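Local coordinates for protein isomerase prhC (Penicillium brasilianum, PDB 5X9J) that acts as an isomerase in the fungal biosynthesis of paraherquonin, a meroterpenoid with a highly congested hexacyclic skeleton, at residues C38-S43 against E47-L52; P64-R69 against R152-M157; A105-A110 against A134-A139; E81-K84 against N89-F92. All blocks are in the same frame, centred on the assembly; numbering follows the deposited sequence.

Interaction 1: C38-S43 against E47-L52; sequences CSIISS and EAVLAL
The carbonyl oxygen of Ile40, whose side chain makes every contact across this corner, is met twice by Ser43: OG donates a bond of 2.8 Å to Ile40 O, and Ser43 N adds a weak one of 3.2 Å. The hydroxyl comes in 24° out of the carbonyl plane, and the same OG is also bonded to Asp45 N, so it links the helix to the turn after it. Across the corner the contact is wholly apolar. With chi1 at -77° the CG2 methyl of Ile40 lies anti to its own backbone N, and the two branches meet different parts of segment 47-52. Ile40 CG2 presses onto the backbone, 3.5 Å from Val49 N, and also touches two side chains, at 3.6 Å from Val49 CG2 and 3.9 Å from Ala48 CB. The other branch runs on to Ile40 CD1, which ends 3.8 Å from Leu52 CD2, the two side chains crossing obliquely. The backbones come close, 6.1 Å between the CA atoms of Ile40 and Val49, with the small Ala48 beside them. Helices 26-43 and 46-51 meet here at a short connection, and Asp45 OD1 accepts from Ala48 N at the start of the second helix. Val49 packs on Phe80 of helix 73-86, Leu52 folds back onto Leu33 and Phe37 of helix 26-43, and Cys38 and Ile41 rest on strand 90-94.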
loop_
_atom_site.group_PDB
_atom_site.type_symbol
_atom_site.label_atom_id
_atom_site.label_comp_id
_atom_site.label_asym_id
_atom_site.label_seq_id
_atom_site.Cartn_x
_atom_site.Cartn_y
_atom_site.Cartn_z
ATOM N N CYS B 38 -7.979 -14.094 3.228
ATOM C CA CYS B 38 -8.184 -13.970 1.783
ATOM C C CYS B 38 -9.188 -14.997 1.254
ATOM O O CYS B 38 -10.070 -14.656 0.460
ATOM C CB CYS B 38 -6.844 -14.102 1.063
ATOM S SG CYS B 38 -5.738 -12.668 1.390
ATOM N N SER B 39 -9.069 -16.256 1.680
ATOM C CA SER B 39 -9.988 -17.295 1.209
ATOM C C SER B 39 -11.416 -17.006 1.628
ATOM O O SER B 39 -12.357 -17.220 0.850
ATOM C CB SER B 39 -9.569 -18.663 1.747
ATOM O OG SER B 39 -8.255 -18.980 1.347
ATOM N N ILE B 40 -11.601 -16.550 2.867
ATOM C CA ILE B 40 -12.943 -16.215 3.340
ATOM C C ILE B 40 -13.550 -15.129 2.469
ATOM O O ILE B 40 -14.711 -15.218 2.051
ATOM C CB ILE B 40 -12.910 -15.794 4.820
ATOM C CG1 ILE B 40 -12.787 -17.023 5.722
ATOM C CG2 ILE B 40 -14.163 -15.002 5.173
ATOM C CD1 ILE B 40 -12.653 -16.680 7.199
ATOM N N ILE B 41 -12.775 -14.081 2.184
ATOM C CA ILE B 41 -13.268 -13.024 1.305
ATOM C C ILE B 41 -13.562 -13.575 -0.085
ATOM O O ILE B 41 -14.577 -13.237 -0.699
ATOM C CB ILE B 41 -12.254 -11.866 1.249
ATOM C CG1 ILE B 41 -12.364 -11.006 2.508
ATOM C CG2 ILE B 41 -12.465 -11.037 -0.010
ATOM C CD1 ILE B 41 -11.241 -10.040 2.649
ATOM N N SER B 42 -12.672 -14.421 -0.609
ATOM C CA SER B 42 -12.894 -14.992 -1.936
ATOM C C SER B 42 -14.170 -15.820 -1.981
ATOM O O SER B 42 -14.871 -15.847 -3.004
ATOM C CB SER B 42 -11.709 -15.857 -2.343
ATOM O OG SER B 42 -10.773 -15.114 -3.065
ATOM N N SER B 43 -14.483 -16.511 -0.891
ATOM C CA SER B 43 -15.651 -17.379 -0.888
ATOM C C SER B 43 -16.949 -16.588 -0.920
ATOM O O SER B 43 -17.996 -17.159 -1.230
ATOM C CB SER B 43 -15.628 -18.282 0.342
ATOM O OG SER B 43 -16.074 -17.537 1.464
ATOM N N GLU B 47 -21.032 -14.307 6.606
ATOM C CA GLU B 47 -21.009 -14.731 8.000
ATOM C C GLU B 47 -19.614 -15.178 8.403
ATOM O O GLU B 47 -19.165 -14.892 9.517
ATOM C CB GLU B 47 -22.028 -15.847 8.234
ATOM C CG GLU B 47 -23.401 -15.604 7.587
ATOM C CD GLU B 47 -24.092 -14.334 8.074
ATOM O OE1 GLU B 47 -23.817 -13.891 9.213
ATOM O OE2 GLU B 47 -24.917 -13.779 7.311
ATOM N N ALA B 48 -18.906 -15.873 7.509
ATOM C CA ALA B 48 -17.525 -16.243 7.797
ATOM C C ALA B 48 -16.625 -15.010 7.896
ATOM O O ALA B 48 -15.696 -14.983 8.715
ATOM C CB ALA B 48 -17.007 -17.207 6.728
ATOM N N VAL B 49 -16.874 -13.989 7.068
ATOM C CA VAL B 49 -16.113 -12.739 7.162
ATOM C C VAL B 49 -16.199 -12.188 8.577
ATOM O O VAL B 49 -15.185 -11.971 9.247
ATOM C CB VAL B 49 -16.619 -11.706 6.139
ATOM C CG1 VAL B 49 -16.063 -10.318 6.463
ATOM C CG2 VAL B 49 -16.236 -12.101 4.729
ATOM N N LEU B 50 -17.424 -11.987 9.059
ATOM C CA LEU B 50 -17.617 -11.389 10.371
ATOM C C LEU B 50 -17.138 -12.301 11.490
ATOM O O LEU B 50 -16.637 -11.814 12.512
ATOM C CB LEU B 50 -19.087 -11.029 10.544
ATOM C CG LEU B 50 -19.426 -9.928 9.539
ATOM C CD1 LEU B 50 -20.916 -9.782 9.351
ATOM C CD2 LEU B 50 -18.815 -8.612 9.992
ATOM N N ALA B 51 -17.255 -13.618 11.311
ATOM C CA ALA B 51 -16.799 -14.540 12.340
ATOM C C ALA B 51 -15.285 -14.528 12.502
ATOM O O ALA B 51 -14.778 -14.961 13.542
ATOM C CB ALA B 51 -17.277 -15.956 12.018
ATOM N N LEU B 52 -14.545 -14.064 11.498
ATOM C CA LEU B 52 -13.098 -13.963 11.628
ATOM C C LEU B 52 -12.654 -12.712 12.390
ATOM O O LEU B 52 -11.492 -12.625 12.801
ATOM C CB LEU B 52 -12.458 -13.997 10.237
ATOM C CG LEU B 52 -10.940 -14.180 10.184
ATOM C CD1 LEU B 52 -10.547 -15.526 10.790
ATOM C CD2 LEU B 52 -10.436 -14.041 8.751
#

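Interaction 2: P64-R69 against R152-M157; sequences PSFSTR and RKQDLM
Phe66 lays its ring beneath the aliphatic chain of Lys153, whose CD sits over the ring centre, 3.8 Å above the plane. The line from Lys153 CD to the Phe66 centroid is only 13° off the normal, so this is a CH-pi contact over the face. Two features of the lysine produce it: CG is anti to the backbone N (chi1 -176°), and the chain beyond is extended, so that it runs over the ring. Lys153 CG is 3.8 Å from Phe66 CZ, while the ammonium group reaches past the centre, with NZ 4.5 Å from the Phe66 centroid, as an off-centre cation-pi contact. Gln154 bends at chi2 and brings OE1 to 3.3 Å from Phe66 CZ; its amide plane is only 11° from that of the ring, yet the oxygen approaches obliquely. NE2 of the same amide bonds to Asn158 OD1, which helps fix its rotation. More loosely, Met157 CG approaches Phe66 CE2 at 4.5 Å. The contact fastens the loop after strand 57-61 to helix 150-162, with Cys173 of helix 167-173 beside both Phe66 and Lys153. At the dimer boundary, Ser65 OG bonds to Asp149 of the second subunit. No hydrogen bond crosses between the two segments: the join depends on dispersion and on the electrostatics of the ring, whose pi face would favour the lysine cation.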
loop_
_atom_site.group_PDB
_atom_site.type_symbol
_atom_site.label_atom_id
_atom_site.label_comp_id
_atom_site.label_asym_id
_atom_site.label_seq_id
_atom_site.Cartn_x
_atom_site.Cartn_y
_atom_site.Cartn_z
ATOM N N PRO B 64 -5.748 8.229 0.506
ATOM C CA PRO B 64 -6.474 9.463 0.848
ATOM C C PRO B 64 -7.335 10.006 -0.275
ATOM O O PRO B 64 -8.147 10.904 -0.019
ATOM C CB PRO B 64 -5.350 10.450 1.207
ATOM C CG PRO B 64 -4.127 9.907 0.517
ATOM C CD PRO B 64 -4.287 8.401 0.547
ATOM N N SER B 65 -7.184 9.511 -1.507
ATOM C CA SER B 65 -8.111 9.898 -2.569
ATOM C C SER B 65 -9.516 9.373 -2.318
ATOM O O SER B 65 -10.465 9.830 -2.960
ATOM C CB SER B 65 -7.616 9.379 -3.922
ATOM O OG SER B 65 -6.488 10.125 -4.320
ATOM N N PHE B 66 -9.658 8.396 -1.436
ATOM C CA PHE B 66 -10.940 7.832 -1.063
ATOM C C PHE B 66 -11.134 8.031 0.429
ATOM O O PHE B 66 -10.241 8.513 1.137
ATOM C CB PHE B 66 -11.018 6.347 -1.450
ATOM C CG PHE B 66 -11.109 6.125 -2.934
ATOM C CD1 PHE B 66 -9.968 5.948 -3.697
ATOM C CD2 PHE B 66 -12.339 6.144 -3.572
ATOM C CE1 PHE B 66 -10.055 5.762 -5.067
ATOM C CE2 PHE B 66 -12.435 5.955 -4.941
ATOM C CZ PHE B 66 -11.296 5.766 -5.690
ATOM N N SER B 67 -12.323 7.678 0.905
ATOM C CA SER B 67 -12.615 7.809 2.323
ATOM C C SER B 67 -11.626 6.988 3.137
ATOM O O SER B 67 -11.319 5.835 2.803
ATOM C CB SER B 67 -14.039 7.357 2.625
ATOM O OG SER B 67 -14.273 7.446 4.018
ATOM N N THR B 68 -11.104 7.598 4.189
ATOM C CA THR B 68 -10.200 6.936 5.115
ATOM C C THR B 68 -10.831 6.774 6.490
ATOM O O THR B 68 -10.150 6.366 7.432
ATOM C CB THR B 68 -8.878 7.707 5.214
ATOM O OG1 THR B 68 -9.144 9.054 5.615
ATOM C CG2 THR B 68 -8.158 7.721 3.856
ATOM N N ARG B 69 -12.114 7.061 6.618
ATOM C CA ARG B 69 -12.806 6.818 7.877
ATOM C C ARG B 69 -12.878 5.320 8.142
ATOM O O ARG B 69 -13.307 4.562 7.266
ATOM C CB ARG B 69 -14.216 7.411 7.847
ATOM C CG ARG B 69 -14.992 7.187 9.146
ATOM C CD ARG B 69 -16.386 7.828 9.123
ATOM N NE ARG B 69 -17.305 7.114 8.239
ATOM C CZ ARG B 69 -17.998 6.031 8.592
ATOM N NH1 ARG B 69 -17.884 5.529 9.818
ATOM N NH2 ARG B 69 -18.809 5.451 7.715
ATOM N N ARG B 152 -7.025 2.238 -10.434
ATOM C CA ARG B 152 -7.877 1.097 -10.773
ATOM C C ARG B 152 -9.262 1.266 -10.170
ATOM O O ARG B 152 -10.276 1.079 -10.848
ATOM C CB ARG B 152 -7.245 -0.207 -10.286
ATOM C CG ARG B 152 -6.020 -0.638 -11.061
ATOM C CD ARG B 152 -6.401 -1.173 -12.447
ATOM N NE ARG B 152 -5.228 -1.527 -13.248
ATOM C CZ ARG B 152 -4.563 -2.671 -13.149
ATOM N NH1 ARG B 152 -4.943 -3.583 -12.270
ATOM N NH2 ARG B 152 -3.511 -2.904 -13.928
ATOM N N LYS B 153 -9.325 1.653 -8.896
ATOM C CA LYS B 153 -10.628 1.810 -8.266
ATOM C C LYS B 153 -11.393 2.991 -8.845
ATOM O O LYS B 153 -12.608 2.895 -9.071
ATOM C CB LYS B 153 -10.488 1.977 -6.759
ATOM C CG LYS B 153 -11.850 2.041 -6.102
ATOM C CD LYS B 153 -11.763 2.133 -4.606
ATOM C CE LYS B 153 -13.113 1.783 -3.992
ATOM N NZ LYS B 153 -13.234 2.353 -2.615
ATOM N N GLN B 154 -10.719 4.124 -9.069
ATOM C CA GLN B 154 -11.428 5.281 -9.605
ATOM C C GLN B 154 -11.945 5.004 -11.014
ATOM O O GLN B 154 -13.031 5.462 -11.379
ATOM C CB GLN B 154 -10.536 6.527 -9.607
ATOM C CG GLN B 154 -11.304 7.789 -9.999
ATOM C CD GLN B 154 -12.545 8.040 -9.103
ATOM O OE1 GLN B 154 -12.461 8.001 -7.871
ATOM N NE2 GLN B 154 -13.700 8.286 -9.733
ATOM N N ASP B 155 -11.174 4.270 -11.818
ATOM C CA ASP B 155 -11.626 3.904 -13.158
ATOM C C ASP B 155 -12.869 3.026 -13.091
ATOM O O ASP B 155 -13.804 3.201 -13.879
ATOM C CB ASP B 155 -10.517 3.177 -13.928
ATOM C CG ASP B 155 -9.402 4.111 -14.409
ATOM O OD1 ASP B 155 -9.599 5.352 -14.407
ATOM O OD2 ASP B 155 -8.323 3.595 -14.801
ATOM N N LEU B 156 -12.901 2.077 -12.150
ATOM C CA LEU B 156 -14.105 1.273 -11.955
ATOM C C LEU B 156 -15.289 2.156 -11.587
ATOM O O LEU B 156 -16.371 2.034 -12.173
ATOM C CB LEU B 156 -13.880 0.210 -10.880
ATOM C CG LEU B 156 -15.159 -0.548 -10.478
ATOM C CD1 LEU B 156 -15.746 -1.332 -11.665
ATOM C CD2 LEU B 156 -14.907 -1.475 -9.311
ATOM N N MET B 157 -15.093 3.066 -10.624
ATOM C CA MET B 157 -16.172 3.958 -10.210
ATOM C C MET B 157 -16.669 4.808 -11.372
ATOM O O MET B 157 -17.875 5.054 -11.495
ATOM C CB MET B 157 -15.716 4.860 -9.062
ATOM C CG MET B 157 -15.331 4.106 -7.814
ATOM S SD MET B 157 -16.711 3.108 -7.213
ATOM C CE MET B 157 -17.907 4.404 -6.914
#

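Interaction 3: A105-A110 against A134-A139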
loop_
_atom_site.group_PDB
_atom_site.type_symbol
_atom_site.label_atom_id
_atom_site.label_comp_id
_atom_site.label_asym_id
_atom_site.label_seq_id
_atom_site.Cartn_x
_atom_site.Cartn_y
_atom_site.Cartn_z
ATOM N N ALA B 105 5.999 -10.764 17.598
ATOM C CA ALA B 105 5.801 -10.107 18.887
ATOM C C ALA B 105 4.524 -9.277 18.904
ATOM O O ALA B 105 3.765 -9.304 19.881
ATOM C CB ALA B 105 7.009 -9.233 19.218
ATOM N N ALA B 106 4.262 -8.528 17.837
ATOM C CA ALA B 106 3.094 -7.660 17.823
ATOM C C ALA B 106 1.847 -8.342 17.280
ATOM O O ALA B 106 0.767 -7.747 17.341
ATOM C CB ALA B 106 3.383 -6.393 17.007
ATOM N N LYS B 107 1.967 -9.568 16.764
ATOM C CA LYS B 107 0.845 -10.293 16.159
ATOM C C LYS B 107 0.258 -9.511 14.981
ATOM O O LYS B 107 -0.958 -9.355 14.845
ATOM C CB LYS B 107 -0.237 -10.619 17.194
ATOM C CG LYS B 107 0.287 -11.253 18.496
ATOM C CD LYS B 107 0.812 -12.651 18.282
ATOM C CE LYS B 107 1.225 -13.296 19.606
ATOM N NZ LYS B 107 2.439 -12.651 20.183
ATOM N N LYS B 108 1.145 -9.016 14.124
ATOM C CA LYS B 108 0.773 -8.291 12.917
ATOM C C LYS B 108 1.382 -8.971 11.699
ATOM O O LYS B 108 2.455 -9.577 11.776
ATOM C CB LYS B 108 1.264 -6.843 12.945
ATOM C CG LYS B 108 0.418 -5.854 13.728
ATOM C CD LYS B 108 1.224 -4.555 13.888
ATOM C CE LYS B 108 0.327 -3.331 14.004
ATOM N NZ LYS B 108 -0.344 -3.188 15.325
ATOM N N ILE B 109 0.712 -8.827 10.559
ATOM C CA ILE B 109 1.252 -9.358 9.318
ATOM C C ILE B 109 0.864 -8.426 8.184
ATOM O O ILE B 109 -0.271 -7.946 8.108
ATOM C CB ILE B 109 0.773 -10.812 9.084
ATOM C CG1 ILE B 109 1.390 -11.391 7.804
ATOM C CG2 ILE B 109 -0.766 -10.902 9.076
ATOM C CD1 ILE B 109 1.266 -12.949 7.714
ATOM N N ALA B 110 1.822 -8.151 7.310
ATOM C CA ALA B 110 1.577 -7.352 6.122
ATOM C C ALA B 110 1.825 -8.236 4.912
ATOM O O ALA B 110 2.838 -8.935 4.857
ATOM C CB ALA B 110 2.481 -6.116 6.074
ATOM N N ALA B 134 -3.775 -9.204 14.520
ATOM C CA ALA B 134 -4.443 -10.391 15.026
ATOM C C ALA B 134 -4.638 -10.271 16.529
ATOM O O ALA B 134 -3.958 -9.494 17.203
ATOM C CB ALA B 134 -3.630 -11.640 14.710
ATOM N N THR B 135 -5.582 -11.051 17.049
ATOM C CA THR B 135 -5.647 -11.245 18.489
ATOM C C THR B 135 -4.428 -12.027 18.963
ATOM O O THR B 135 -3.631 -12.539 18.170
ATOM C CB THR B 135 -6.909 -11.998 18.894
ATOM O OG1 THR B 135 -7.031 -13.178 18.091
ATOM C CG2 THR B 135 -8.116 -11.130 18.720
ATOM N N ASP B 136 -4.314 -12.153 20.286
ATOM C CA ASP B 136 -3.096 -12.710 20.861
ATOM C C ASP B 136 -2.920 -14.183 20.514
ATOM O O ASP B 136 -1.789 -14.646 20.324
ATOM C CB ASP B 136 -3.091 -12.519 22.370
ATOM C CG ASP B 136 -1.725 -12.155 22.885
ATOM O OD1 ASP B 136 -1.545 -10.983 23.288
ATOM O OD2 ASP B 136 -0.827 -13.030 22.847
ATOM N N ASP B 137 -4.011 -14.939 20.441
ATOM C CA ASP B 137 -3.901 -16.330 20.016
ATOM C C ASP B 137 -3.865 -16.485 18.498
ATOM O O ASP B 137 -3.831 -17.621 18.012
ATOM C CB ASP B 137 -5.053 -17.159 20.595
ATOM C CG ASP B 137 -6.414 -16.574 20.273
ATOM O OD1 ASP B 137 -6.487 -15.630 19.456
ATOM O OD2 ASP B 137 -7.421 -17.065 20.830
ATOM N N CYS B 138 -3.885 -15.375 17.748
ATOM C CA CYS B 138 -3.829 -15.364 16.286
ATOM C C CYS B 138 -5.042 -16.013 15.644
ATOM O O CYS B 138 -4.973 -16.433 14.487
ATOM C CB CYS B 138 -2.563 -16.045 15.757
ATOM S SG CYS B 138 -1.059 -15.276 16.307
ATOM N N ALA B 139 -6.160 -16.109 16.358
ATOM C CA ALA B 139 -7.336 -16.740 15.782
ATOM C C ALA B 139 -8.288 -15.749 15.139
ATOM O O ALA B 139 -9.068 -16.144 14.265
ATOM C CB ALA B 139 -8.091 -17.545 16.843
HETATM O O HOH W 1 1.337 -10.879 21.784
#
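Lys107 begins at CB, 3.9 Å from Ala134 O and 4.0 Å from Thr135 O, and then bends along the turn that follows. Its CD lies 3.8 Å from Cys138 SG. Next, CE comes within 3.4 Å of Asp136 O, and the bend at chi4 (-69°) turns NZ off toward water 1, which accepts from it at 2.6 Å. NZ also donates to Glu104 O. The carboxylate of Asp136 stays beyond salt-bridge range, 4.2 Å from Lys107 NZ to OD2, with the water joined to OD2 by a weak bond. The backbone makes the firm link: Ala134 N donates to Lys107 O at 2.8 Å, nearly straight at 167°. Lys107 can offer this carbonyl from a left-handed backbone conformation, in a G1 beta bulge where Lys107 and Lys108 both face Asp103. Opposite it, Thr135 to Cys138 form a type I turn. Asp137 OD1 accepts from Thr135 OG1 and from Ala139 N, just past the turn; the second bond makes an Asx turn. The contact thus joins the connection from strand 101-103 into 108-119 to the hairpin turn between strands 124-134 and 141-148, with Ala134 and Cys138 against helix 26-43 and Ala106 beside Arg27 of the second subunit.

Interaction 4: E81-K84 against N89-F92; sequences EEWK and NSKF
With chi1 at -176°, Trp83 places its indole anti to the backbone N and sends it from the helix toward Ser90; with chi1 at -70°, Ser90 sets OG beside its own backbone N, ready to receive it. NE1 of Trp83 donates to OG of Ser90 at 3.0 Å with an N-H...O angle of 155°. The oxygen lies practically in the indole plane, at the pyrrole edge, as a sound bond to a ring N-H requires. The neighbouring ring atom CD1 is 3.7 Å from Ser90 OG, and Ser90 CB stays 4.1 Å from Trp83 NE1, so the serine touches the ring almost entirely through its hydroxyl. The bond spans a helix-to-strand connection: helix 73-86 runs out into strand 87-88, the chain turns a corner at Asn89, and strand 90-94 pairs antiparallel with strand 108-119. Helices lying against a strongly curved sheet in this way are consistent with the cone-shaped alpha+beta fold of NTF2-like proteins. Ser90 is backed by Ala117 of strand 108-119. The indole has further neighbours in Leu169 of helix 167-173 and in Tyr124, whose ring plane is inclined to it by about 55°.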
loop_
_atom_site.group_PDB
_atom_site.type_symbol
_atom_site.label_atom_id
_atom_site.label_comp_id
_atom_site.label_asym_id
_atom_site.label_seq_id
_atom_site.Cartn_x
_atom_site.Cartn_y
_atom_site.Cartn_z
ATOM N N GLU B 81 -22.124 -5.678 0.720
ATOM C CA GLU B 81 -23.374 -5.852 -0.010
ATOM C C GLU B 81 -23.414 -4.967 -1.251
ATOM O O GLU B 81 -23.823 -5.419 -2.328
ATOM C CB GLU B 81 -24.566 -5.557 0.901
ATOM C CG GLU B 81 -24.779 -6.600 1.992
ATOM C CD GLU B 81 -24.906 -8.015 1.439
ATOM O OE1 GLU B 81 -24.040 -8.866 1.762
ATOM O OE2 GLU B 81 -25.868 -8.275 0.675
ATOM N N GLU B 82 -22.981 -3.706 -1.129
ATOM C CA GLU B 82 -22.932 -2.832 -2.300
ATOM C C GLU B 82 -22.012 -3.404 -3.365
ATOM O O GLU B 82 -22.325 -3.353 -4.564
ATOM C CB GLU B 82 -22.473 -1.431 -1.905
ATOM C CG GLU B 82 -23.410 -0.732 -0.943
ATOM C CD GLU B 82 -24.764 -0.387 -1.566
ATOM O OE1 GLU B 82 -24.904 -0.442 -2.814
ATOM O OE2 GLU B 82 -25.692 -0.048 -0.799
ATOM N N TRP B 83 -20.875 -3.958 -2.945
ATOM C CA TRP B 83 -19.997 -4.628 -3.891
ATOM C C TRP B 83 -20.715 -5.770 -4.604
ATOM O O TRP B 83 -20.579 -5.927 -5.823
ATOM C CB TRP B 83 -18.755 -5.166 -3.192
ATOM C CG TRP B 83 -17.857 -5.748 -4.196
ATOM C CD1 TRP B 83 -17.757 -7.066 -4.558
ATOM C CD2 TRP B 83 -16.972 -5.022 -5.056
ATOM N NE1 TRP B 83 -16.830 -7.206 -5.572
ATOM C CE2 TRP B 83 -16.335 -5.966 -5.895
ATOM C CE3 TRP B 83 -16.633 -3.667 -5.178
ATOM C CZ2 TRP B 83 -15.380 -5.594 -6.845
ATOM C CZ3 TRP B 83 -15.692 -3.300 -6.123
ATOM C CH2 TRP B 83 -15.078 -4.256 -6.944
ATOM N N LYS B 84 -21.463 -6.587 -3.860
ATOM C CA LYS B 84 -22.117 -7.744 -4.470
ATOM C C LYS B 84 -23.212 -7.330 -5.457
ATOM O O LYS B 84 -23.480 -8.065 -6.414
ATOM C CB LYS B 84 -22.694 -8.661 -3.390
ATOM C CG LYS B 84 -21.647 -9.363 -2.536
ATOM C CD LYS B 84 -22.274 -10.473 -1.707
ATOM C CE LYS B 84 -21.210 -11.315 -1.007
ATOM N NZ LYS B 84 -21.461 -12.785 -1.161
ATOM N N ASN B 89 -18.209 -13.096 -9.228
ATOM C CA ASN B 89 -16.975 -13.847 -9.442
ATOM C C ASN B 89 -15.790 -13.120 -8.795
ATOM O O ASN B 89 -14.715 -12.967 -9.382
ATOM C CB ASN B 89 -16.746 -14.091 -10.937
ATOM C CG ASN B 89 -15.785 -15.243 -11.205
ATOM O OD1 ASN B 89 -15.642 -16.159 -10.387
ATOM N ND2 ASN B 89 -15.114 -15.196 -12.355
ATOM N N SER B 90 -16.012 -12.659 -7.568
ATOM C CA SER B 90 -15.011 -11.922 -6.808
ATOM C C SER B 90 -13.968 -12.871 -6.236
ATOM O O SER B 90 -14.312 -13.841 -5.548
ATOM C CB SER B 90 -15.669 -11.154 -5.666
ATOM O OG SER B 90 -16.441 -10.077 -6.149
ATOM N N LYS B 91 -12.693 -12.563 -6.490
ATOM C CA LYS B 91 -11.562 -13.350 -6.015
ATOM C C LYS B 91 -10.565 -12.426 -5.325
ATOM O O LYS B 91 -10.375 -11.285 -5.756
ATOM C CB LYS B 91 -10.868 -14.080 -7.175
ATOM C CG LYS B 91 -11.746 -15.083 -7.933
ATOM C CD LYS B 91 -11.067 -15.541 -9.232
ATOM C CE LYS B 91 -11.953 -16.508 -10.041
ATOM N NZ LYS B 91 -12.173 -17.810 -9.342
ATOM N N PHE B 92 -9.913 -12.932 -4.275
ATOM C CA PHE B 92 -8.938 -12.170 -3.496
ATOM C C PHE B 92 -7.892 -13.165 -3.010
ATOM O O PHE B 92 -8.244 -14.158 -2.365
ATOM C CB PHE B 92 -9.624 -11.459 -2.323
ATOM C CG PHE B 92 -8.792 -10.373 -1.662
ATOM C CD1 PHE B 92 -8.009 -10.653 -0.547
ATOM C CD2 PHE B 92 -8.833 -9.069 -2.122
ATOM C CE1 PHE B 92 -7.258 -9.659 0.075
ATOM C CE2 PHE B 92 -8.087 -8.068 -1.507
ATOM C CZ PHE B 92 -7.295 -8.363 -0.410
#

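In the fold
None of the four contacts is wholly buried: interactions 1, 2 and 3 are partly so, and interaction 4 lies at the surface. Chemistry follows place. Where helix meets helix, interaction 1 is apolar, methyl groups packing on side chains and backbone; where loop meets helix, interaction 2 uses a ring face; where the sheet reaches a turn, interaction 3 combines a backbone bond with a lysine chain laid along the turn; interaction 4 rests on one side-chain bond. Interactions 1 and 4 adjoin through Phe92, whose N probably bonds to Ser42 OG. Leu156 of interaction 2 packs on Trp83 of interaction 4, whereas Leu52 touches Ala139 of interaction 3. Interactions 2 and 3, centres 28 Å apart, both meet the second subunit.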